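Local coordinates for appr-1-p processing domain protein (Thermus aquaticus Y51MC23, PDB 5M31) that is of unknown function but belongs to the macro-domain family, built as a mixed beta sheet flanked by helices, at residues 17-22 and 122-127; 27-32 and 84-89; 35-40 and 51-56. All coordinates share one frame; numbering follows the deposited sequence.

Interaction 1 of 3, residues 17-22 and 122-127; sequences GNLLEA and ALPPLG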
loop_
_atom_site.group_PDB
_atom_site.type_symbol
_atom_site.label_atom_id
_atom_site.label_comp_id
_atom_site.label_asym_id
_atom_site.label_seq_id
_atom_site.Cartn_x
_atom_site.Cartn_y
_atom_site.Cartn_z
ATOM N N GLY A 17 11.775 -9.491 4.272
ATOM C CA GLY A 17 12.481 -8.514 5.082
ATOM C C GLY A 17 11.576 -7.479 5.688
ATOM O O GLY A 17 10.340 -7.698 5.807
ATOM N N ASN A 18 12.147 -6.299 5.986
ATOM C CA ASN A 18 11.403 -5.224 6.649
ATOM C C ASN A 18 10.957 -4.230 5.584
ATOM O O ASN A 18 11.790 -3.479 5.028
ATOM C CB ASN A 18 12.276 -4.476 7.635
ATOM C CG ASN A 18 11.509 -3.408 8.448
ATOM O OD1 ASN A 18 10.401 -2.943 8.098
ATOM N ND2 ASN A 18 12.136 -3.003 9.554
ATOM N N LEU A 19 9.677 -4.225 5.289
ATOM C CA LEU A 19 9.145 -3.318 4.253
ATOM C C LEU A 19 9.555 -1.865 4.462
ATOM O O LEU A 19 9.795 -1.115 3.482
ATOM C CB LEU A 19 7.599 -3.375 4.274
ATOM C CG LEU A 19 6.853 -2.357 3.502
ATOM C CD1 LEU A 19 7.167 -2.497 2.021
ATOM C CD2 LEU A 19 5.340 -2.535 3.775
ATOM N N LEU A 20 9.629 -1.458 5.722
ATOM C CA LEU A 20 9.888 -0.096 6.074
ATOM C C LEU A 20 11.297 0.341 5.694
ATOM O O LEU A 20 11.504 1.511 5.511
ATOM C CB LEU A 20 9.661 0.154 7.547
ATOM C CG LEU A 20 8.217 -0.001 7.987
ATOM C CD1 LEU A 20 8.067 0.450 9.426
ATOM C CD2 LEU A 20 7.336 0.799 7.062
ATOM N N GLU A 21 12.189 -0.618 5.441
ATOM C CA GLU A 21 13.556 -0.357 5.028
ATOM C C GLU A 21 13.779 -0.370 3.524
ATOM O O GLU A 21 14.918 -0.226 3.061
ATOM C CB GLU A 21 14.469 -1.398 5.656
ATOM C CG GLU A 21 14.634 -1.172 7.124
ATOM C CD GLU A 21 15.380 -2.292 7.824
ATOM O OE1 GLU A 21 15.922 -3.228 7.169
ATOM O OE2 GLU A 21 15.382 -2.245 9.060
ATOM N N ALA A 22 12.719 -0.631 2.752
ATOM C CA ALA A 22 12.887 -0.787 1.341
ATOM C C ALA A 22 13.449 0.561 0.783
ATOM O O ALA A 22 12.885 1.599 1.068
ATOM C CB ALA A 22 11.590 -1.116 0.689
ATOM N N ALA A 122 7.426 -0.297 -2.904
ATOM C CA ALA A 122 7.396 -1.548 -2.163
ATOM C C ALA A 122 6.048 -1.701 -1.474
ATOM O O ALA A 122 5.511 -0.735 -0.962
ATOM C CB ALA A 122 8.498 -1.619 -1.105
ATOM N N LEU A 123 5.613 -2.951 -1.443
ATOM C CA LEU A 123 4.307 -3.331 -0.955
ATOM C C LEU A 123 4.428 -4.487 0.027
ATOM O O LEU A 123 5.264 -5.372 -0.146
ATOM C CB LEU A 123 3.500 -3.956 -2.079
ATOM C CG LEU A 123 2.824 -3.440 -3.224
ATOM C CD1 LEU A 123 3.876 -2.951 -4.192
ATOM C CD2 LEU A 123 1.957 -4.575 -3.778
ATOM N N PRO A 124 3.530 -4.528 1.023
ATOM C CA PRO A 124 3.300 -5.749 1.766
ATOM C C PRO A 124 2.431 -6.717 0.970
ATOM O O PRO A 124 1.922 -6.369 -0.051
ATOM C CB PRO A 124 2.557 -5.241 3.023
ATOM C CG PRO A 124 1.808 -4.070 2.561
ATOM C CD PRO A 124 2.538 -3.500 1.365
ATOM N N PRO A 125 2.109 -7.881 1.557
ATOM C CA PRO A 125 1.353 -8.840 0.738
ATOM C C PRO A 125 -0.187 -8.592 0.708
ATOM O O PRO A 125 -0.959 -9.535 0.566
ATOM C CB PRO A 125 1.719 -10.190 1.351
ATOM C CG PRO A 125 2.308 -9.907 2.696
ATOM C CD PRO A 125 2.817 -8.500 2.679
ATOM N N LEU A 126 -0.586 -7.343 0.841
ATOM C CA LEU A 126 -1.990 -6.882 0.752
ATOM C C LEU A 126 -3.013 -7.757 1.460
ATOM O O LEU A 126 -4.004 -8.137 0.864
ATOM C CB LEU A 126 -2.394 -6.636 -0.689
ATOM C CG LEU A 126 -1.372 -5.769 -1.442
ATOM C CD1 LEU A 126 -1.779 -5.565 -2.871
ATOM C CD2 LEU A 126 -1.192 -4.406 -0.797
ATOM N N GLY A 127 -2.785 -7.963 2.728
ATOM C CA GLY A 127 -3.736 -8.651 3.575
ATOM C C GLY A 127 -3.678 -10.158 3.453
ATOM O O GLY A 127 -4.566 -10.868 3.982
#
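Leu19 reaches from the loop after strand 11-15 to the place where strand 120-123 runs out, and its two methyls divide the work. CD1 rests on the methyl of Ala122, 3.5 Å from its CB, while CD2 comes over the ring of Pro124, 3.8 Å from CD and nearly as close to CB and CG. The first torsion sets this up: with CG opposite the backbone N (chi1 168°), the branched end extends toward 122-124, one methyl to Ala122 and the other to Pro124. Ala22 adds a smaller touch, its CB lying 3.6 Å from Ala122 CB, and alanine suits both places because the two backbones come close there. Tyr157 of strand 153-157 also touches Leu19, Ala22 and Ala122. Asn18 precedes the short 3-10 turn that presents Leu19 and forms an Asx turn, its OD1 accepting from Leu20 N at 2.9 Å, from above the carbonyl plane. Pro124 fits where the strand ends, since it has no N-H to offer a neighbouring strand. No hydrogen bond links 17-22 to 122-127, so cohesion rests on largely buried methyl and ring packing, which depends on shape more than on direction.

Interaction 2 of 3, residues 27-32 and 84-89; sequences LVNTVN and IFNFPT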
loop_
_atom_site.group_PDB
_atom_site.type_symbol
_atom_site.label_atom_id
_atom_site.label_comp_id
_atom_site.label_asym_id
_atom_site.label_seq_id
_atom_site.Cartn_x
_atom_site.Cartn_y
_atom_site.Cartn_z
ATOM N N LEU A 27 6.237 3.705 -0.369
ATOM C CA LEU A 27 5.803 2.526 0.373
ATOM C C LEU A 27 4.296 2.450 0.378
ATOM O O LEU A 27 3.603 3.460 0.545
ATOM C CB LEU A 27 6.265 2.573 1.815
ATOM C CG LEU A 27 7.779 2.576 2.060
ATOM C CD1 LEU A 27 8.023 2.576 3.567
ATOM C CD2 LEU A 27 8.501 1.428 1.376
ATOM N N VAL A 28 3.818 1.234 0.278
ATOM C CA VAL A 28 2.359 0.953 0.488
ATOM C C VAL A 28 2.089 0.469 1.906
ATOM O O VAL A 28 2.724 -0.482 2.385
ATOM C CB VAL A 28 1.867 -0.104 -0.531
ATOM C CG1 VAL A 28 0.406 -0.421 -0.289
ATOM C CG2 VAL A 28 2.101 0.391 -1.952
ATOM N N ASN A 29 1.122 1.117 2.527
ATOM C CA ASN A 29 0.601 0.797 3.857
ATOM C C ASN A 29 -0.813 0.280 3.646
ATOM O O ASN A 29 -1.578 0.894 2.923
ATOM C CB ASN A 29 0.520 2.090 4.633
ATOM C CG ASN A 29 0.021 1.908 6.019
ATOM O OD1 ASN A 29 0.152 0.851 6.588
ATOM N ND2 ASN A 29 -0.397 2.985 6.627
ATOM N N THR A 30 -1.152 -0.827 4.268
ATOM C CA THR A 30 -2.501 -1.402 4.117
ATOM C C THR A 30 -3.376 -0.868 5.263
ATOM O O THR A 30 -3.019 -0.990 6.460
ATOM C CB THR A 30 -2.452 -2.937 4.071
ATOM O OG1 THR A 30 -1.570 -3.416 5.073
ATOM C CG2 THR A 30 -2.004 -3.426 2.701
ATOM N N VAL A 31 -4.488 -0.218 4.903
ATOM C CA VAL A 31 -5.243 0.536 5.862
ATOM C C VAL A 31 -6.730 0.163 5.801
ATOM O O VAL A 31 -7.161 -0.638 4.974
ATOM C CB VAL A 31 -5.058 2.060 5.735
ATOM C CG1 VAL A 31 -3.596 2.393 5.909
ATOM C CG2 VAL A 31 -5.601 2.560 4.397
ATOM N N ASN A 32 -7.461 0.721 6.715
ATOM C CA ASN A 32 -8.941 0.694 6.667
ATOM C C ASN A 32 -9.441 2.104 6.419
ATOM O O ASN A 32 -8.635 3.040 6.185
ATOM C CB ASN A 32 -9.495 0.164 7.973
ATOM C CG ASN A 32 -9.046 0.994 9.179
ATOM O OD1 ASN A 32 -9.510 2.103 9.400
ATOM N ND2 ASN A 32 -8.066 0.474 9.908
ATOM N N ILE A 84 3.904 7.810 0.938
ATOM C CA ILE A 84 3.187 6.707 1.602
ATOM C C ILE A 84 1.840 6.522 0.918
ATOM O O ILE A 84 1.112 7.489 0.799
ATOM C CB ILE A 84 2.963 6.992 3.077
ATOM C CG1 ILE A 84 4.269 7.363 3.802
ATOM C CG2 ILE A 84 2.335 5.734 3.741
ATOM C CD1 ILE A 84 5.306 6.297 3.800
ATOM N N PHE A 85 1.617 5.341 0.306
ATOM C CA PHE A 85 0.399 5.024 -0.416
ATOM C C PHE A 85 -0.468 4.195 0.546
ATOM O O PHE A 85 -0.141 3.019 0.773
ATOM C CB PHE A 85 0.668 4.176 -1.616
ATOM C CG PHE A 85 1.152 4.936 -2.864
ATOM C CD1 PHE A 85 2.046 5.967 -2.820
ATOM C CD2 PHE A 85 0.801 4.461 -4.098
ATOM C CE1 PHE A 85 2.502 6.598 -4.029
ATOM C CE2 PHE A 85 1.251 5.041 -5.282
ATOM C CZ PHE A 85 2.083 6.137 -5.237
ATOM N N ASN A 86 -1.491 4.834 1.098
ATOM C CA ASN A 86 -2.335 4.224 2.130
ATOM C C ASN A 86 -3.463 3.531 1.369
ATOM O O ASN A 86 -4.342 4.178 0.839
ATOM C CB ASN A 86 -2.828 5.243 3.140
ATOM C CG ASN A 86 -1.709 5.910 3.928
ATOM O OD1 ASN A 86 -1.152 5.334 4.879
ATOM N ND2 ASN A 86 -1.289 7.135 3.459
ATOM N N PHE A 87 -3.323 2.208 1.282
ATOM C CA PHE A 87 -4.150 1.297 0.390
ATOM C C PHE A 87 -5.214 0.640 1.258
ATOM O O PHE A 87 -4.895 -0.212 2.061
ATOM C CB PHE A 87 -3.150 0.251 -0.177
ATOM C CG PHE A 87 -3.705 -0.707 -1.178
ATOM C CD1 PHE A 87 -4.666 -1.633 -0.841
ATOM C CD2 PHE A 87 -3.131 -0.826 -2.410
ATOM C CE1 PHE A 87 -5.108 -2.590 -1.740
ATOM C CE2 PHE A 87 -3.530 -1.808 -3.311
ATOM C CZ PHE A 87 -4.531 -2.675 -2.980
ATOM N N PRO A 88 -6.473 1.023 1.087
ATOM C CA PRO A 88 -7.507 0.396 1.892
ATOM C C PRO A 88 -7.751 -1.072 1.483
ATOM O O PRO A 88 -7.955 -1.353 0.319
ATOM C CB PRO A 88 -8.754 1.283 1.604
ATOM C CG PRO A 88 -8.213 2.517 1.013
ATOM C CD PRO A 88 -7.008 2.123 0.278
ATOM N N THR A 89 -7.784 -2.006 2.439
ATOM C CA THR A 89 -8.081 -3.380 2.099
ATOM C C THR A 89 -9.353 -3.810 2.765
ATOM O O THR A 89 -9.769 -4.916 2.596
ATOM C CB THR A 89 -7.017 -4.359 2.574
ATOM O OG1 THR A 89 -6.921 -4.313 3.995
ATOM C CG2 THR A 89 -5.631 -4.019 2.014
HETATM O O HOH W 1 -5.651 -3.213 6.032
#
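Asn29 and Asn86 face each other on neighbouring strands and join through their amides: Asn29 ND2 donates to Asn86 OD1 at 3.0 Å, in the carbonyl plane of the acceptor, with the two amide planes turned 72° apart. The first torsion of Asn29 lifts its amide off the sheet, and the second (chi2 25°) turns ND2 toward Asn86. Such buried amides need partners, and Asn86 ND2 has them in Asn52 OD1 and Phe71 O. On the same face Val31 CG1 rests against the Asn86 side chain. On the other face, Val28 CG1 presses on Phe87 CB at 3.6 Å, and the Phe85 ring leads off into helix 99-116; branched and aromatic residues fill this interior closely. Strands 26-31 and 83-88 are parallel neighbours within the mixed sheet of the macro domain, 83-88 lying next to the outermost strand 71-74; their short axes are 32° apart. Backbone bonds run from Phe85 N to Leu27 O, 2.7 Å, as far as Thr89 N to Val31 O. Toward the C-terminal ends the contact is more open: Thr30 is partly exposed, and a water lies 2.6 Å from Thr89 OG1, which also bonds to Ser97 OG, and bonds weakly to Val31 O.

Interaction 3 of 3, residues 35-40 and 51-56; sequences GVMGKG and DNYQAY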
loop_
_atom_site.group_PDB
_atom_site.type_symbol
_atom_site.label_atom_id
_atom_site.label_comp_id
_atom_site.label_asym_id
_atom_site.label_seq_id
_atom_site.Cartn_x
_atom_site.Cartn_y
_atom_site.Cartn_z
ATOM N N GLY A 35 -10.003 5.296 10.006
ATOM C CA GLY A 35 -9.065 6.237 10.600
ATOM C C GLY A 35 -8.285 5.670 11.746
ATOM O O GLY A 35 -7.809 6.412 12.594
ATOM N N VAL A 36 -8.094 4.345 11.735
ATOM C CA VAL A 36 -7.365 3.655 12.789
ATOM C C VAL A 36 -6.155 2.884 12.227
ATOM O O VAL A 36 -6.273 2.149 11.232
ATOM C CB VAL A 36 -8.342 2.692 13.494
ATOM C CG1 VAL A 36 -7.610 1.723 14.399
ATOM C CG2 VAL A 36 -9.370 3.503 14.250
ATOM N N MET A 37 -4.979 3.093 12.820
ATOM C CA MET A 37 -3.821 2.275 12.474
ATOM C C MET A 37 -3.376 1.599 13.747
ATOM O O MET A 37 -2.496 2.087 14.436
ATOM C CB MET A 37 -2.683 3.142 11.870
ATOM C CG MET A 37 -3.030 3.739 10.525
ATOM S SD MET A 37 -1.447 4.239 9.760
ATOM C CE MET A 37 -2.100 5.319 8.496
ATOM N N GLY A 38 -4.008 0.481 14.058
ATOM C CA GLY A 38 -3.842 -0.129 15.399
ATOM C C GLY A 38 -3.060 -1.432 15.410
ATOM O O GLY A 38 -2.696 -1.944 16.508
ATOM N N LYS A 39 -2.991 -2.117 14.282
ATOM C CA LYS A 39 -2.359 -3.443 14.269
ATOM C C LYS A 39 -1.701 -3.729 12.959
ATOM O O LYS A 39 -1.906 -3.009 11.982
ATOM C CB LYS A 39 -3.412 -4.546 14.553
ATOM C CG LYS A 39 -4.145 -5.023 13.293
ATOM C CD LYS A 39 -5.024 -6.237 13.562
ATOM C CE LYS A 39 -6.376 -5.821 14.096
ATOM N NZ LYS A 39 -7.332 -6.969 14.094
ATOM N N GLY A 40 -0.871 -4.772 12.942
ATOM C CA GLY A 40 -0.240 -5.208 11.702
ATOM C C GLY A 40 0.630 -4.157 11.045
ATOM O O GLY A 40 1.371 -3.392 11.708
ATOM N N ASP A 51 3.490 11.772 10.595
ATOM C CA ASP A 51 2.824 12.796 9.796
ATOM C C ASP A 51 1.827 12.190 8.765
ATOM O O ASP A 51 0.753 12.748 8.528
ATOM C CB ASP A 51 3.850 13.660 9.077
ATOM C CG ASP A 51 4.716 14.438 10.033
ATOM O OD1 ASP A 51 4.420 14.488 11.279
ATOM O OD2 ASP A 51 5.647 15.072 9.545
ATOM N N ASN A 52 2.193 11.036 8.199
ATOM C CA ASN A 52 1.295 10.265 7.328
ATOM C C ASN A 52 0.077 9.828 8.100
ATOM O O ASN A 52 -1.037 9.964 7.604
ATOM C CB ASN A 52 1.985 9.064 6.753
ATOM C CG ASN A 52 1.082 8.200 5.924
ATOM O OD1 ASN A 52 0.661 8.559 4.840
ATOM N ND2 ASN A 52 0.718 7.037 6.499
ATOM N N TYR A 53 0.285 9.352 9.330
ATOM C CA TYR A 53 -0.863 8.903 10.141
ATOM C C TYR A 53 -1.838 10.036 10.403
ATOM O O TYR A 53 -3.059 9.897 10.162
ATOM C CB TYR A 53 -0.376 8.312 11.449
ATOM C CG TYR A 53 -1.509 8.010 12.416
ATOM C CD1 TYR A 53 -2.420 7.018 12.140
ATOM C CD2 TYR A 53 -1.728 8.804 13.536
ATOM C CE1 TYR A 53 -3.517 6.807 12.961
ATOM C CE2 TYR A 53 -2.782 8.542 14.393
ATOM C CZ TYR A 53 -3.639 7.513 14.111
ATOM O OH TYR A 53 -4.731 7.274 14.937
ATOM N N GLN A 54 -1.324 11.201 10.793
ATOM C CA GLN A 54 -2.227 12.341 11.044
ATOM C C GLN A 54 -2.937 12.771 9.786
ATOM O O GLN A 54 -4.118 13.067 9.812
ATOM C CB GLN A 54 -1.473 13.543 11.657
ATOM C CG GLN A 54 -0.924 13.322 13.091
ATOM C CD GLN A 54 -1.951 12.833 14.138
ATOM O OE1 GLN A 54 -3.149 13.138 14.082
ATOM N NE2 GLN A 54 -1.454 12.096 15.134
ATOM N N ALA A 55 -2.206 12.829 8.659
ATOM C CA ALA A 55 -2.853 13.167 7.384
ATOM C C ALA A 55 -3.939 12.177 6.996
ATOM O O ALA A 55 -5.040 12.580 6.548
ATOM C CB ALA A 55 -1.819 13.277 6.280
ATOM N N TYR A 56 -3.655 10.901 7.235
ATOM C CA TYR A 56 -4.608 9.812 6.993
ATOM C C TYR A 56 -5.858 9.946 7.850
ATOM O O TYR A 56 -7.002 9.784 7.367
ATOM C CB TYR A 56 -3.929 8.473 7.218
ATOM C CG TYR A 56 -4.860 7.323 7.490
ATOM C CD1 TYR A 56 -5.462 6.596 6.445
ATOM C CD2 TYR A 56 -5.097 6.935 8.778
ATOM C CE1 TYR A 56 -6.320 5.518 6.702
ATOM C CE2 TYR A 56 -5.940 5.899 9.039
ATOM C CZ TYR A 56 -6.506 5.150 8.025
ATOM O OH TYR A 56 -7.417 4.108 8.416
HETATM O O HOH W 2 -5.405 1.524 9.007
HETATM O O HOH W 3 -4.924 4.570 15.232
#
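Met37 lies between two tyrosines of helix 50-61, Tyr53 and Tyr56, and makes a Met-aromatic contact with each, as the loop that follows strand 26-31 in this macro domain runs past the helix. The aromatic contacts come first. Met37 SD is 5.1 Å from the centroid of the Tyr56 ring; separately, Met37 CE sits over one face of that ring, 3.8 Å from the centroid and displaced from the ring centre, a CH-pi contact. Tyr53 is approached differently: Met37 CG lies near the plane of its ring at the edge, 3.7 Å from CD1, and the sulfur is also at that edge, 5.1 Å from the centroid. The extended methionine chain (chi2 -162°, chi3 -164°) lets one unbranched side chain pass the first ring and end on the second. Its methyl goes on to Asn52 ND2 and, on the side of the sheet, the side chain touches Asn29 and Asn86. Lys46 adds a cation-pi contact to the Tyr53 ring.

Glycine packing is the second kind. Gly35 CA lies close to Tyr56 CE2. Its backbone angles (phi 91°) call for glycine, since a CB would jam against the preceding carbonyl O.

The direct hydrogen bond between the segments is weak, from Gly35 N to Tyr56 OH, whose stronger partner is Asn32 O. Lys46 bonds to Met37 O. Two waters also join the segments: one donates to Val36 O and, weakly, to Tyr56 OH, and the other accepts from Met37 N at 2.8 Å and lies 2.7 Å from Tyr53 OH.

How the interactions relate
Interaction 2 is the centre of the group: its centre lies about 11 Å from that of interaction 1 and about 9 Å from that of interaction 3, whereas the centres of 1 and 3 are about 16 Å apart and the two do not touch. Along the chain they are nested, 3 inside 2 and 2 inside 1. Strand 26-31 stands between strands 120-123 and 83-88 in one sheet; Ala122 O bonds to Val28 N, joining 1 to 2. Side-chain bonds tie helix 50-61 to the strand pair and the loop after it. Distant parts of the sequence are thus gathered around strand 26-31, a member of interaction 2 and a sheet neighbour of interaction 1.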